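Local coordinates for cytosine-specific methyltransferase (Escherichia coli O157:H7 EDL933, PDB 3G7U), which probably methylates cytosine in DNA at carbon 5, taking the methyl group from S-adenosyl-L-methionine, at residues 122-125 / 131-134; 101-106 / 115-120; 14-19 / 24-29; 334-339 / 344-349; 95-100 / 126-131. All blocks are in the same frame, centred on the assembly; numbering follows the deposited sequence.

Contact 1 of 5, residues 122-125 / 131-134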
# COMPACT_ATOMS: atom_id res chain seq x y z
N GLY A 122 -14.54 -7.29 -5.83
CA GLY A 122 -15.47 -6.52 -6.64
C GLY A 122 -15.12 -6.73 -8.10
O GLY A 122 -16.00 -6.76 -8.96
N ILE A 123 -13.82 -6.89 -8.35
CA ILE A 123 -13.27 -7.04 -9.72
C ILE A 123 -13.79 -8.30 -10.44
O ILE A 123 -14.07 -8.27 -11.65
CB ILE A 123 -11.69 -6.95 -9.67
CG1 ILE A 123 -11.04 -7.00 -11.07
CG2 ILE A 123 -11.08 -8.01 -8.77
CD1 ILE A 123 -11.56 -6.02 -12.05
N MET A 124 -14.01 -9.40 -9.70
CA MET A 124 -14.34 -10.66 -10.36
C MET A 124 -15.79 -10.84 -10.75
O MET A 124 -16.15 -11.89 -11.28
CB MET A 124 -13.84 -11.87 -9.56
CG MET A 124 -12.35 -11.85 -9.31
SD MET A 124 -11.43 -11.75 -10.87
CE MET A 124 -10.37 -13.07 -10.48
N GLN A 125 -16.62 -9.81 -10.55
CA GLN A 125 -18.04 -9.90 -10.90
C GLN A 125 -18.36 -10.13 -12.38
O GLN A 125 -17.66 -9.65 -13.27
CB GLN A 125 -18.82 -8.71 -10.39
CG GLN A 125 -18.87 -8.58 -8.89
CD GLN A 125 -19.60 -7.32 -8.47
OE1 GLN A 125 -20.84 -7.26 -8.52
NE2 GLN A 125 -18.85 -6.29 -8.10
N ILE A 131 -15.17 -6.36 -19.72
CA ILE A 131 -13.98 -5.51 -19.66
C ILE A 131 -12.72 -6.26 -19.23
O ILE A 131 -11.66 -5.93 -19.72
CB ILE A 131 -14.18 -4.19 -18.85
CG1 ILE A 131 -14.37 -4.46 -17.36
CG2 ILE A 131 -15.36 -3.38 -19.40
CD1 ILE A 131 -14.09 -3.25 -16.49
N ARG A 132 -12.83 -7.26 -18.34
CA ARG A 132 -11.67 -8.08 -17.99
C ARG A 132 -11.21 -8.93 -19.18
O ARG A 132 -10.02 -9.14 -19.33
CB ARG A 132 -11.93 -8.98 -16.76
CG ARG A 132 -12.12 -8.25 -15.44
CD ARG A 132 -11.96 -9.20 -14.23
NE ARG A 132 -12.61 -10.48 -14.50
CZ ARG A 132 -13.91 -10.75 -14.32
NH1 ARG A 132 -14.74 -9.85 -13.82
NH2 ARG A 132 -14.38 -11.94 -14.64
N ASN A 133 -12.16 -9.44 -19.97
CA ASN A 133 -11.82 -10.23 -21.15
C ASN A 133 -11.16 -9.32 -22.21
O ASN A 133 -10.12 -9.70 -22.77
CB ASN A 133 -13.03 -11.01 -21.72
CG ASN A 133 -13.42 -12.25 -20.86
OD1 ASN A 133 -14.46 -12.87 -21.11
ND2 ASN A 133 -12.60 -12.59 -19.87
N LYS A 134 -11.73 -8.13 -22.42
CA LYS A 134 -11.19 -7.10 -23.32
C LYS A 134 -9.76 -6.68 -22.94
O LYS A 134 -8.90 -6.52 -23.81
CB LYS A 134 -12.14 -5.89 -23.36
CG LYS A 134 -11.96 -4.98 -24.56
CD LYS A 134 -12.85 -3.74 -24.42
CE LYS A 134 -12.62 -2.73 -25.56
NZ LYS A 134 -11.42 -1.83 -25.37
O HOH W 1 -16.61 -13.48 -13.18
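Residues 122-125 form a type I beta turn that faces the first full turn of helix 129-140, with the CA atoms of Met124 and Arg132 8.5 Å apart. Across that gap no backbone atoms pair; the Arg132 side chain spans it, its guanidinium set against the carbonyls of the turn. NH1 does the gripping. It donates to Gln125 O at 3.0 Å, with an angle of 155° at the hydrogen and the oxygen lying in the guanidinium plane, though NH1 itself sits above the plane of that carbonyl. A second bond from NH1 to Ile123 O, 2.8 Å long, is bent to 125° and weak. NH2 serves the third carbonyl through a water that accepts from it and donates to Met124 O, so three successive carbonyl oxygens turn toward one arginine.

The turn follows strand 114-119 of the Rossmann-like methyltransferase sheet and passes close to Cys81, the predicted catalytic nucleophile, which the Ile123 side chain touches. A bend at chi3 directs the Arg132 guanidinium into the turn while its aliphatic part stays against Ile123, whose CD1 lies 3.9 Å from Arg132 CD. Ile123 CG1 stands anti to its backbone N (chi1 -176°), which sends the CG1-CD1 branch along the arginine's aliphatic part. From one face of the guanidinium, offset toward the rim, Met124 SD approaches Arg132 NE at 4.0 Å. Within the turn, Gln125 folds back and its NE2 donates to Gly122 O at 3.0 Å, in the carbonyl plane and on a lone pair. Ile123 and Met124 also pack on Tyr165 and Phe167 of strand 163-171.

Contact 2 of 5, residues 101-106 / 115-120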
# COMPACT_ATOMS: atom_id res chain seq x y z
N MET A 101 -9.26 -0.17 -18.38
CA MET A 101 -8.83 -0.52 -19.72
C MET A 101 -7.58 0.25 -20.17
O MET A 101 -6.76 -0.31 -20.91
CB MET A 101 -9.97 -0.25 -20.71
CG MET A 101 -11.13 -1.28 -20.70
SD MET A 101 -10.64 -3.00 -20.99
CE MET A 101 -9.37 -2.89 -22.27
N HIS A 102 -7.43 1.49 -19.70
CA HIS A 102 -6.23 2.31 -20.00
C HIS A 102 -4.97 1.77 -19.37
O HIS A 102 -3.88 1.90 -19.94
CB HIS A 102 -6.43 3.76 -19.54
CG HIS A 102 -7.39 4.54 -20.38
ND1 HIS A 102 -7.24 4.70 -21.73
CD2 HIS A 102 -8.54 5.18 -20.05
CE1 HIS A 102 -8.24 5.43 -22.20
NE2 HIS A 102 -9.05 5.71 -21.20
N PHE A 103 -5.09 1.16 -18.19
CA PHE A 103 -3.94 0.49 -17.59
C PHE A 103 -3.41 -0.55 -18.57
O PHE A 103 -2.19 -0.64 -18.82
CB PHE A 103 -4.30 -0.21 -16.24
CG PHE A 103 -3.13 -0.92 -15.57
CD1 PHE A 103 -2.33 -0.24 -14.68
CD2 PHE A 103 -2.90 -2.29 -15.77
CE1 PHE A 103 -1.28 -0.88 -14.07
CE2 PHE A 103 -1.86 -2.94 -15.17
CZ PHE A 103 -1.04 -2.25 -14.31
N TYR A 104 -4.31 -1.39 -19.05
CA TYR A 104 -3.93 -2.49 -19.91
C TYR A 104 -3.55 -2.00 -21.31
O TYR A 104 -2.70 -2.61 -21.94
CB TYR A 104 -5.00 -3.58 -19.94
CG TYR A 104 -4.98 -4.34 -18.63
CD1 TYR A 104 -4.03 -5.31 -18.41
CD2 TYR A 104 -5.87 -4.02 -17.60
CE1 TYR A 104 -3.94 -5.99 -17.18
CE2 TYR A 104 -5.81 -4.71 -16.37
CZ TYR A 104 -4.86 -5.68 -16.18
OH TYR A 104 -4.78 -6.36 -14.99
N ARG A 105 -4.14 -0.90 -21.75
CA ARG A 105 -3.69 -0.28 -23.01
C ARG A 105 -2.23 0.13 -22.90
O ARG A 105 -1.43 -0.12 -23.80
CB ARG A 105 -4.59 0.89 -23.40
CG ARG A 105 -4.09 1.67 -24.61
CD ARG A 105 -4.98 2.88 -24.94
NE ARG A 105 -5.13 3.84 -23.83
CZ ARG A 105 -4.21 4.73 -23.46
NH1 ARG A 105 -3.04 4.81 -24.10
NH2 ARG A 105 -4.45 5.57 -22.44
N LEU A 106 -1.88 0.76 -21.78
CA LEU A 106 -0.50 1.20 -21.55
C LEU A 106 0.46 0.05 -21.47
O LEU A 106 1.57 0.14 -21.97
CB LEU A 106 -0.41 2.09 -20.31
CG LEU A 106 -1.02 3.47 -20.50
CD1 LEU A 106 -1.00 4.25 -19.20
CD2 LEU A 106 -0.17 4.23 -21.54
N PHE A 115 3.81 -7.09 -16.03
CA PHE A 115 2.88 -6.16 -15.37
C PHE A 115 2.39 -6.79 -14.07
O PHE A 115 2.37 -8.02 -13.93
CB PHE A 115 1.71 -5.76 -16.27
CG PHE A 115 0.75 -6.87 -16.60
CD1 PHE A 115 -0.33 -7.18 -15.74
CD2 PHE A 115 0.89 -7.59 -17.78
CE1 PHE A 115 -1.23 -8.17 -16.06
CE2 PHE A 115 -0.01 -8.58 -18.10
CZ PHE A 115 -1.07 -8.89 -17.24
N LEU A 116 2.05 -5.93 -13.13
CA LEU A 116 1.37 -6.40 -11.90
C LEU A 116 0.29 -5.38 -11.67
O LEU A 116 0.58 -4.18 -11.47
CB LEU A 116 2.34 -6.44 -10.72
CG LEU A 116 1.73 -6.82 -9.34
CD1 LEU A 116 2.76 -7.49 -8.50
CD2 LEU A 116 1.16 -5.62 -8.57
N ALA A 117 -0.95 -5.86 -11.63
CA ALA A 117 -2.09 -5.03 -11.22
C ALA A 117 -2.65 -5.57 -9.92
O ALA A 117 -2.64 -6.79 -9.70
CB ALA A 117 -3.17 -5.05 -12.27
N GLU A 118 -3.06 -4.68 -9.04
CA GLU A 118 -3.70 -5.09 -7.77
C GLU A 118 -5.12 -4.56 -7.79
O GLU A 118 -5.37 -3.44 -8.27
CB GLU A 118 -2.90 -4.59 -6.57
CG GLU A 118 -2.74 -3.06 -6.43
CD GLU A 118 -3.94 -2.36 -5.75
OE1 GLU A 118 -3.96 -1.11 -5.68
OE2 GLU A 118 -4.86 -3.05 -5.27
N ASN A 119 -6.08 -5.34 -7.30
CA ASN A 119 -7.45 -4.89 -7.23
C ASN A 119 -8.07 -5.38 -5.91
O ASN A 119 -7.65 -6.39 -5.37
CB ASN A 119 -8.29 -5.40 -8.39
CG ASN A 119 -8.04 -4.66 -9.70
OD1 ASN A 119 -7.17 -5.05 -10.46
ND2 ASN A 119 -8.82 -3.60 -9.98
N VAL A 120 -9.05 -4.66 -5.40
CA VAL A 120 -9.83 -5.14 -4.24
C VAL A 120 -10.97 -6.03 -4.74
O VAL A 120 -11.38 -5.93 -5.90
CB VAL A 120 -10.38 -3.94 -3.42
CG1 VAL A 120 -9.24 -3.20 -2.75
CG2 VAL A 120 -11.18 -2.99 -4.32
O HOH W 2 -6.50 -5.96 -13.12
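An aromatic pair forms where Tyr104 of helix 94-110 meets Phe115 of strand 114-119. The two rings are offset edge-to-face, centroids 5.6 Å apart and planes at 86°, with the edge of Tyr104 directed toward the face of Phe115. Tyr104 CE1 comes closest, 3.7 Å from Phe115 CE1. Phe115 reaches it with CG placed between its own backbone N and carbonyl carbon (chi1 67°), which turns the ring toward the helix. On the helix itself, Phe103 CD2 lies over the centre of one face of the Tyr104 ring, so this tyrosine is held by one neighbour at its face and another at its edge.

Apolar packing continues along the strand at Ala117, whose small CB lies 3.8 Å from Phe103 CE2. The Tyr104 hydroxyl oxygen also lies against this methyl, with OH 3.4 Å from Ala117 CB. The far end of the Phe103 ring reaches the backbone, with CZ near Leu116 O. Helix and strand run antiparallel; the axes of these short segments approach to 10.5 Å at an angle of 170°. They are consecutive elements of the alpha/beta Rossmann-like core, the helix covering one side of the sheet while Leu116 faces helix 353-367 from the other.

The polar link is indirect. A water in the plane of the Tyr104 ring lies 2.6 Å from Tyr104 OH and donates to Asn119 OD1 at 2.9 Å, joining the buried hydroxyl to the C-terminal end of the strand. Asn119 ND2 makes a further, weak bond to Pro79 O, and Glu118 forms a salt bridge with Arg164.

Contact 3 of 5, residues 14-19 / 24-29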
# COMPACT_ATOMS: atom_id res chain seq x y z
N GLY A 14 2.24 2.59 -1.30
CA GLY A 14 2.31 1.24 -0.70
C GLY A 14 2.95 0.22 -1.68
O GLY A 14 3.87 -0.49 -1.30
N LEU A 15 2.45 0.16 -2.91
CA LEU A 15 2.96 -0.81 -3.89
C LEU A 15 4.35 -0.37 -4.33
O LEU A 15 5.21 -1.21 -4.55
CB LEU A 15 2.01 -0.86 -5.09
CG LEU A 15 2.25 -1.96 -6.10
CD1 LEU A 15 1.86 -3.34 -5.44
CD2 LEU A 15 1.36 -1.70 -7.31
N SER A 16 4.57 0.94 -4.42
CA SER A 16 5.90 1.50 -4.75
C SER A 16 6.96 1.08 -3.74
O SER A 16 8.10 0.71 -4.09
CB SER A 16 5.89 3.03 -4.76
OG SER A 16 5.31 3.51 -5.95
N LEU A 17 6.59 1.13 -2.46
CA LEU A 17 7.57 0.77 -1.40
C LEU A 17 7.87 -0.73 -1.49
O LEU A 17 9.00 -1.16 -1.32
CB LEU A 17 7.02 1.11 -0.01
CG LEU A 17 7.92 0.69 1.16
CD1 LEU A 17 9.37 1.24 0.96
CD2 LEU A 17 7.31 1.16 2.49
N GLY A 18 6.83 -1.52 -1.76
CA GLY A 18 7.02 -2.95 -2.02
C GLY A 18 7.99 -3.18 -3.17
O GLY A 18 8.90 -3.99 -3.06
N ALA A 19 7.81 -2.43 -4.27
CA ALA A 19 8.69 -2.59 -5.43
C ALA A 19 10.11 -2.23 -5.07
O ALA A 19 11.06 -2.98 -5.41
CB ALA A 19 8.19 -1.71 -6.60
N PHE A 24 13.47 -3.20 -7.28
CA PHE A 24 13.16 -2.38 -8.43
C PHE A 24 13.44 -0.91 -8.18
O PHE A 24 13.43 -0.43 -7.04
CB PHE A 24 11.70 -2.57 -8.83
CG PHE A 24 11.36 -3.94 -9.28
CD1 PHE A 24 11.68 -4.38 -10.58
CD2 PHE A 24 10.68 -4.81 -8.44
CE1 PHE A 24 11.34 -5.68 -11.00
CE2 PHE A 24 10.33 -6.07 -8.86
CZ PHE A 24 10.65 -6.52 -10.15
N ASP A 25 13.72 -0.17 -9.26
CA ASP A 25 13.86 1.27 -9.16
C ASP A 25 12.52 1.84 -9.60
O ASP A 25 12.11 1.59 -10.72
CB ASP A 25 14.97 1.73 -10.14
CG ASP A 25 15.42 3.15 -9.91
OD1 ASP A 25 14.62 3.97 -9.38
OD2 ASP A 25 16.57 3.48 -10.28
N VAL A 26 11.83 2.57 -8.73
CA VAL A 26 10.49 3.12 -9.07
C VAL A 26 10.82 4.45 -9.74
O VAL A 26 11.20 5.42 -9.07
CB VAL A 26 9.60 3.35 -7.84
CG1 VAL A 26 8.28 4.10 -8.22
CG2 VAL A 26 9.30 1.99 -7.16
N LYS A 27 10.74 4.47 -11.06
CA LYS A 27 11.25 5.63 -11.83
C LYS A 27 10.20 6.73 -11.96
O LYS A 27 10.55 7.90 -12.09
CB LYS A 27 11.71 5.22 -13.22
CG LYS A 27 12.96 4.38 -13.27
CD LYS A 27 14.13 5.14 -12.70
CE LYS A 27 15.42 4.66 -13.30
NZ LYS A 27 16.59 5.22 -12.58
N MET A 28 8.93 6.36 -11.86
CA MET A 28 7.84 7.31 -12.12
C MET A 28 6.63 6.82 -11.34
O MET A 28 6.34 5.63 -11.38
CB MET A 28 7.46 7.37 -13.61
CG MET A 28 6.29 8.36 -14.02
SD MET A 28 5.92 8.31 -15.82
CE MET A 28 7.32 9.33 -16.22
N ALA A 29 5.92 7.74 -10.70
CA ALA A 29 4.58 7.44 -10.16
C ALA A 29 3.55 8.32 -10.85
O ALA A 29 3.79 9.53 -11.05
CB ALA A 29 4.58 7.69 -8.64
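The Phe24 ring has Ala19 O at its edge, near the ring plane, with CD2 3.6 Å from that oxygen. Tyr364 meets the same ring in an edge-to-face pair, and Phe114 meets it with planes at about 45°. The carbonyl beside the ring has a backbone partner too: Phe24 N donates to Ala19 O at 3.1 Å, with an angle of 146° at the hydrogen and the donor tilted from the carbonyl plane. This bond ties helix 14-22 to the chain leading on to strand 25-30.

Helix 14-22 is the connection of a beta-alpha-beta unit whose strands, 4-8 and 25-30, lie parallel and adjacent in the Rossmann-like sheet. The helix packs down on that sheet through Val26. Its CG2, anti to the carbonyl carbon, lies 3.9 Å from Ala19 CB and 3.5 Å from Ser16 O, while CG1, anti to the backbone N (chi1 173°), lies 3.8 Å from Ser16 OG. Both methyls thus touch Ser16, and CG2 also reaches Ala19, about a turn further on. Ser16 OG is not left to this apolar neighbour: it hydrogen-bonds Asp7 near the C-terminal end of strand 4-8 and His40 of helix 34-43.

Contact 4 of 5, residues 334-339 / 344-349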
# COMPACT_ATOMS: atom_id res chain seq x y z
N PHE A 334 7.90 6.18 7.15
CA PHE A 334 7.06 6.62 6.04
C PHE A 334 6.22 7.80 6.54
O PHE A 334 5.62 7.74 7.61
CB PHE A 334 6.19 5.46 5.54
CG PHE A 334 5.63 5.67 4.17
CD1 PHE A 334 6.32 5.15 3.05
CD2 PHE A 334 4.47 6.40 3.98
CE1 PHE A 334 5.83 5.37 1.75
CE2 PHE A 334 3.96 6.61 2.67
CZ PHE A 334 4.66 6.09 1.58
N ARG A 335 6.17 8.88 5.77
CA ARG A 335 5.54 10.11 6.24
C ARG A 335 4.25 10.34 5.51
O ARG A 335 4.23 10.32 4.28
CB ARG A 335 6.47 11.28 5.99
CG ARG A 335 6.02 12.57 6.68
CD ARG A 335 7.09 13.65 6.51
NE ARG A 335 6.67 14.90 7.14
CZ ARG A 335 7.51 15.86 7.54
NH1 ARG A 335 8.82 15.69 7.40
NH2 ARG A 335 7.03 16.97 8.13
N PHE A 336 3.16 10.56 6.24
CA PHE A 336 1.85 10.77 5.59
C PHE A 336 1.45 12.23 5.68
O PHE A 336 2.13 13.03 6.33
CB PHE A 336 0.77 9.91 6.27
CG PHE A 336 1.00 8.46 6.09
CD1 PHE A 336 0.55 7.82 4.96
CD2 PHE A 336 1.78 7.74 7.01
CE1 PHE A 336 0.83 6.47 4.73
CE2 PHE A 336 2.07 6.37 6.80
CZ PHE A 336 1.58 5.74 5.67
N HIS A 337 0.33 12.59 5.04
CA HIS A 337 -0.21 13.93 5.20
C HIS A 337 -0.44 14.25 6.68
O HIS A 337 -0.80 13.36 7.47
CB HIS A 337 -1.53 14.05 4.43
CG HIS A 337 -1.96 15.47 4.20
ND1 HIS A 337 -2.75 16.17 5.10
CD2 HIS A 337 -1.71 16.33 3.18
CE1 HIS A 337 -2.97 17.39 4.64
NE2 HIS A 337 -2.34 17.52 3.49
N VAL A 338 -0.30 15.53 7.02
CA VAL A 338 -0.43 15.98 8.42
C VAL A 338 -1.80 15.75 9.07
O VAL A 338 -1.88 15.47 10.28
CB VAL A 338 0.01 17.47 8.63
CG1 VAL A 338 1.51 17.62 8.48
CG2 VAL A 338 -0.72 18.42 7.67
N THR A 339 -2.88 15.83 8.28
CA THR A 339 -4.22 15.74 8.86
C THR A 339 -4.62 14.29 8.99
O THR A 339 -4.21 13.48 8.15
CB THR A 339 -5.27 16.43 7.96
OG1 THR A 339 -5.29 15.78 6.69
CG2 THR A 339 -4.94 17.93 7.74
N PHE A 344 -5.58 8.89 7.01
CA PHE A 344 -6.36 7.65 7.12
C PHE A 344 -6.83 7.16 5.76
O PHE A 344 -6.83 5.94 5.50
CB PHE A 344 -7.56 7.84 8.04
CG PHE A 344 -7.24 7.67 9.49
CD1 PHE A 344 -7.29 8.77 10.34
CD2 PHE A 344 -6.89 6.45 10.00
CE1 PHE A 344 -7.00 8.64 11.68
CE2 PHE A 344 -6.59 6.31 11.36
CZ PHE A 344 -6.64 7.40 12.18
N ARG A 345 -7.27 8.08 4.91
CA ARG A 345 -7.57 7.76 3.51
C ARG A 345 -6.33 7.24 2.78
O ARG A 345 -6.41 6.21 2.13
CB ARG A 345 -8.20 8.94 2.77
CG ARG A 345 -9.65 9.15 3.15
CD ARG A 345 -10.11 10.60 2.89
NE ARG A 345 -10.07 10.94 1.47
CZ ARG A 345 -11.08 10.74 0.62
NH1 ARG A 345 -12.22 10.18 1.04
NH2 ARG A 345 -10.95 11.09 -0.66
N GLN A 346 -5.17 7.91 2.91
CA GLN A 346 -3.95 7.44 2.24
C GLN A 346 -3.56 6.02 2.64
O GLN A 346 -3.18 5.20 1.80
CB GLN A 346 -2.78 8.38 2.52
CG GLN A 346 -2.99 9.79 1.92
CD GLN A 346 -1.88 10.76 2.22
OE1 GLN A 346 -1.22 10.67 3.22
NE2 GLN A 346 -1.65 11.69 1.33
N ILE A 347 -3.64 5.75 3.94
CA ILE A 347 -3.36 4.42 4.48
C ILE A 347 -4.35 3.35 4.00
O ILE A 347 -3.94 2.31 3.48
CB ILE A 347 -3.29 4.50 6.03
CG1 ILE A 347 -2.09 5.35 6.41
CG2 ILE A 347 -3.04 3.08 6.62
CD1 ILE A 347 -2.16 5.93 7.85
N GLY A 348 -5.65 3.61 4.18
CA GLY A 348 -6.71 2.70 3.75
C GLY A 348 -6.70 2.34 2.27
O GLY A 348 -6.95 1.19 1.92
N ASN A 349 -6.38 3.31 1.43
CA ASN A 349 -6.25 3.13 -0.03
C ASN A 349 -5.00 2.41 -0.53
O ASN A 349 -4.79 2.28 -1.75
CB ASN A 349 -6.28 4.50 -0.72
CG ASN A 349 -7.66 5.13 -0.73
OD1 ASN A 349 -8.66 4.44 -0.58
ND2 ASN A 349 -7.71 6.46 -0.89
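Gln346 OE1 accepts a nearly straight hydrogen bond from His337 N, 3.1 Å long with an angle of 176° at the hydrogen and the donor slightly tilted from the carbonyl plane. It joins an irregular loop to helix 340-348, which that loop leads into; Thr339, at the end of the loop, is the N-cap of the helix, its OG1 capping His342 N. The extended Gln346 chain, with CG anti to the carbonyl carbon, reaches from the helix to the loop that precedes it, and its buried amide is satisfied at both ends because NE2 is hydrogen-bonded to Thr39 OG1.

His337 also contacts the capping residue: its ND1 accepts from Thr339 N at 3.2 Å and shares a hydrogen bond with Thr339 OG1. The Phe336 ring lies alongside the Gln346 amide, with OE1 at its edge and the ring and amide planes 52° apart. Phe334 CD2 lies over one face of this ring, offset toward the rim. Over the opposite face comes Ile347 in a CH-pi contact, its CG1 3.9 Å from the ring centroid and 24° off the normal, with Phe336 CE1 the nearest ring atom to Ile347 CG1 at 3.6 Å.

Contact 5 of 5, residues 95-100 / 126-131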
# COMPACT_ATOMS: atom_id res chain seq x y z
N SER A 95 -16.40 5.88 -15.41
CA SER A 95 -15.03 6.31 -15.75
C SER A 95 -13.93 5.42 -15.15
O SER A 95 -12.85 5.28 -15.73
CB SER A 95 -14.80 7.75 -15.33
OG SER A 95 -14.88 7.85 -13.93
N ARG A 96 -14.21 4.81 -14.01
CA ARG A 96 -13.30 3.84 -13.41
C ARG A 96 -13.09 2.61 -14.30
O ARG A 96 -11.96 2.11 -14.42
CB ARG A 96 -13.81 3.44 -12.03
CG ARG A 96 -13.76 4.57 -11.01
CD ARG A 96 -14.40 4.14 -9.69
NE ARG A 96 -15.84 3.95 -9.84
CZ ARG A 96 -16.67 3.60 -8.86
NH1 ARG A 96 -17.96 3.46 -9.13
NH2 ARG A 96 -16.21 3.37 -7.63
N ASN A 97 -14.17 2.14 -14.94
CA ASN A 97 -14.07 1.06 -15.94
C ASN A 97 -13.29 1.44 -17.20
O ASN A 97 -12.61 0.59 -17.77
CB ASN A 97 -15.45 0.52 -16.31
CG ASN A 97 -16.17 -0.10 -15.12
OD1 ASN A 97 -15.53 -0.52 -14.15
ND2 ASN A 97 -17.50 -0.14 -15.19
N GLN A 98 -13.39 2.70 -17.63
CA GLN A 98 -12.51 3.21 -18.68
C GLN A 98 -11.07 3.23 -18.21
O GLN A 98 -10.20 2.75 -18.92
CB GLN A 98 -12.94 4.60 -19.16
CG GLN A 98 -14.05 4.54 -20.23
CD GLN A 98 -14.97 5.75 -20.20
OE1 GLN A 98 -15.15 6.39 -19.15
NE2 GLN A 98 -15.57 6.07 -21.34
N LEU A 99 -10.82 3.73 -17.00
CA LEU A 99 -9.43 3.74 -16.48
C LEU A 99 -8.78 2.36 -16.36
O LEU A 99 -7.56 2.20 -16.55
CB LEU A 99 -9.35 4.51 -15.15
CG LEU A 99 -9.64 6.01 -15.25
CD1 LEU A 99 -9.83 6.61 -13.87
CD2 LEU A 99 -8.58 6.76 -16.03
N TYR A 100 -9.60 1.36 -16.01
CA TYR A 100 -9.15 -0.03 -15.97
C TYR A 100 -8.53 -0.45 -17.29
O TYR A 100 -7.45 -1.03 -17.33
CB TYR A 100 -10.36 -0.94 -15.66
CG TYR A 100 -9.98 -2.39 -15.45
CD1 TYR A 100 -9.52 -2.82 -14.21
CD2 TYR A 100 -10.07 -3.33 -16.48
CE1 TYR A 100 -9.14 -4.12 -13.99
CE2 TYR A 100 -9.68 -4.67 -16.26
CZ TYR A 100 -9.23 -5.04 -15.00
OH TYR A 100 -8.84 -6.34 -14.73
N GLU A 126 -19.46 -10.86 -12.61
CA GLU A 126 -19.90 -11.23 -13.95
C GLU A 126 -20.07 -10.03 -14.87
O GLU A 126 -19.73 -10.10 -16.05
CB GLU A 126 -21.20 -12.04 -13.91
CG GLU A 126 -20.99 -13.55 -13.78
CD GLU A 126 -19.88 -14.08 -14.70
OE1 GLU A 126 -19.95 -13.88 -15.94
OE2 GLU A 126 -18.93 -14.70 -14.16
N LYS A 127 -20.57 -8.93 -14.31
CA LYS A 127 -20.81 -7.71 -15.07
C LYS A 127 -19.54 -7.03 -15.58
O LYS A 127 -19.62 -6.12 -16.43
CB LYS A 127 -21.61 -6.72 -14.24
CG LYS A 127 -20.90 -6.25 -13.02
CD LYS A 127 -21.54 -4.97 -12.58
CE LYS A 127 -21.55 -4.86 -11.09
NZ LYS A 127 -22.77 -4.12 -10.67
N TYR A 128 -18.37 -7.44 -15.07
CA TYR A 128 -17.09 -6.93 -15.54
C TYR A 128 -16.32 -7.92 -16.38
O TYR A 128 -15.22 -7.61 -16.85
CB TYR A 128 -16.21 -6.49 -14.37
CG TYR A 128 -16.88 -5.49 -13.50
CD1 TYR A 128 -17.56 -4.40 -14.05
CD2 TYR A 128 -16.88 -5.64 -12.12
CE1 TYR A 128 -18.21 -3.49 -13.25
CE2 TYR A 128 -17.51 -4.74 -11.31
CZ TYR A 128 -18.18 -3.66 -11.88
OH TYR A 128 -18.84 -2.77 -11.06
N SER A 129 -16.88 -9.10 -16.58
CA SER A 129 -16.20 -10.13 -17.34
C SER A 129 -15.90 -9.65 -18.77
O SER A 129 -14.87 -10.01 -19.32
CB SER A 129 -17.01 -11.41 -17.38
OG SER A 129 -18.16 -11.19 -18.17
N GLY A 130 -16.78 -8.82 -19.33
CA GLY A 130 -16.56 -8.16 -20.63
C GLY A 130 -15.31 -7.28 -20.67
O GLY A 130 -14.47 -7.45 -21.55
N ILE A 131 -15.17 -6.36 -19.72
CA ILE A 131 -13.98 -5.51 -19.66
C ILE A 131 -12.72 -6.26 -19.23
O ILE A 131 -11.66 -5.93 -19.72
CB ILE A 131 -14.18 -4.19 -18.85
CG1 ILE A 131 -14.37 -4.46 -17.36
CG2 ILE A 131 -15.36 -3.38 -19.40
CD1 ILE A 131 -14.09 -3.25 -16.49
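Ile131 reaches from the first turn of helix 129-140 toward helix 94-110 and meets Asn97 and Tyr100, which lie nearly one turn apart on that helix. The touching is done by its terminal methyl. Ile131 CD1 lies 3.9 Å from Asn97 OD1 and 4.0 Å from Asn97 CB, and 4.0 Å from Tyr100 CD2, so it rests between the amide stem and the tyrosine ring. The methyl gets there because CG1 lies between the backbone N and the carbonyl carbon (chi1 68°), with CD1 extended beyond it.

Asn97 carries most of the contact on helix 94-110. Its side chain crosses that of Ile131 at about a right angle and also meets Tyr128, where Asn97 ND2 comes within 3.9 Å of Tyr128 CE1. Amide and ring planes stand 62° apart, and no hydrogen bond passes between them. The polar ends are engaged nearby: Asn97 ND2 bonds Gln82 OE1 and Tyr128 OH bonds Gly83 O, two residues that follow the predicted catalytic Cys81. Both side chains are thus bonded to the loop that carries this cysteine and probably help to position it.

Lys127 CG packs over the centre of one face of the Tyr128 ring, 3.7 Å above its plane. The backbone leading into the helix is fixed at Glu126 O, which accepts from both Ser129 N and Ser129 OG, the latter at 2.9 Å.

Helix 94-110 is flanked here by the start of helix 129-140, with Tyr100 continuing the packing onto Arg132 and Ala135 of that helix and onto Ile123 in the loop after strand 114-119.

In the fold
From the N terminus, contact 3 comes first, closing the short turn between helix 14-22 and strand 25-30. Contact 5 then spans a longer excursion from helix 94-110 to the start of helix 129-140, and contact 2 is nested inside it, closing the connection from helix 94-110 to strand 114-119. Contact 1 closes the short segment between the loop after strand 114-119 and helix 129-140; it shares Ile131 with contact 5, about 6 Å away between centres. Contacts 2 and 3 reach the same sheet and touch through Leu116 and Leu15. Contact 4 closes last, tying helix 340-348 to the loop before it, and meets contact 3 where Phe334 packs on Leu17.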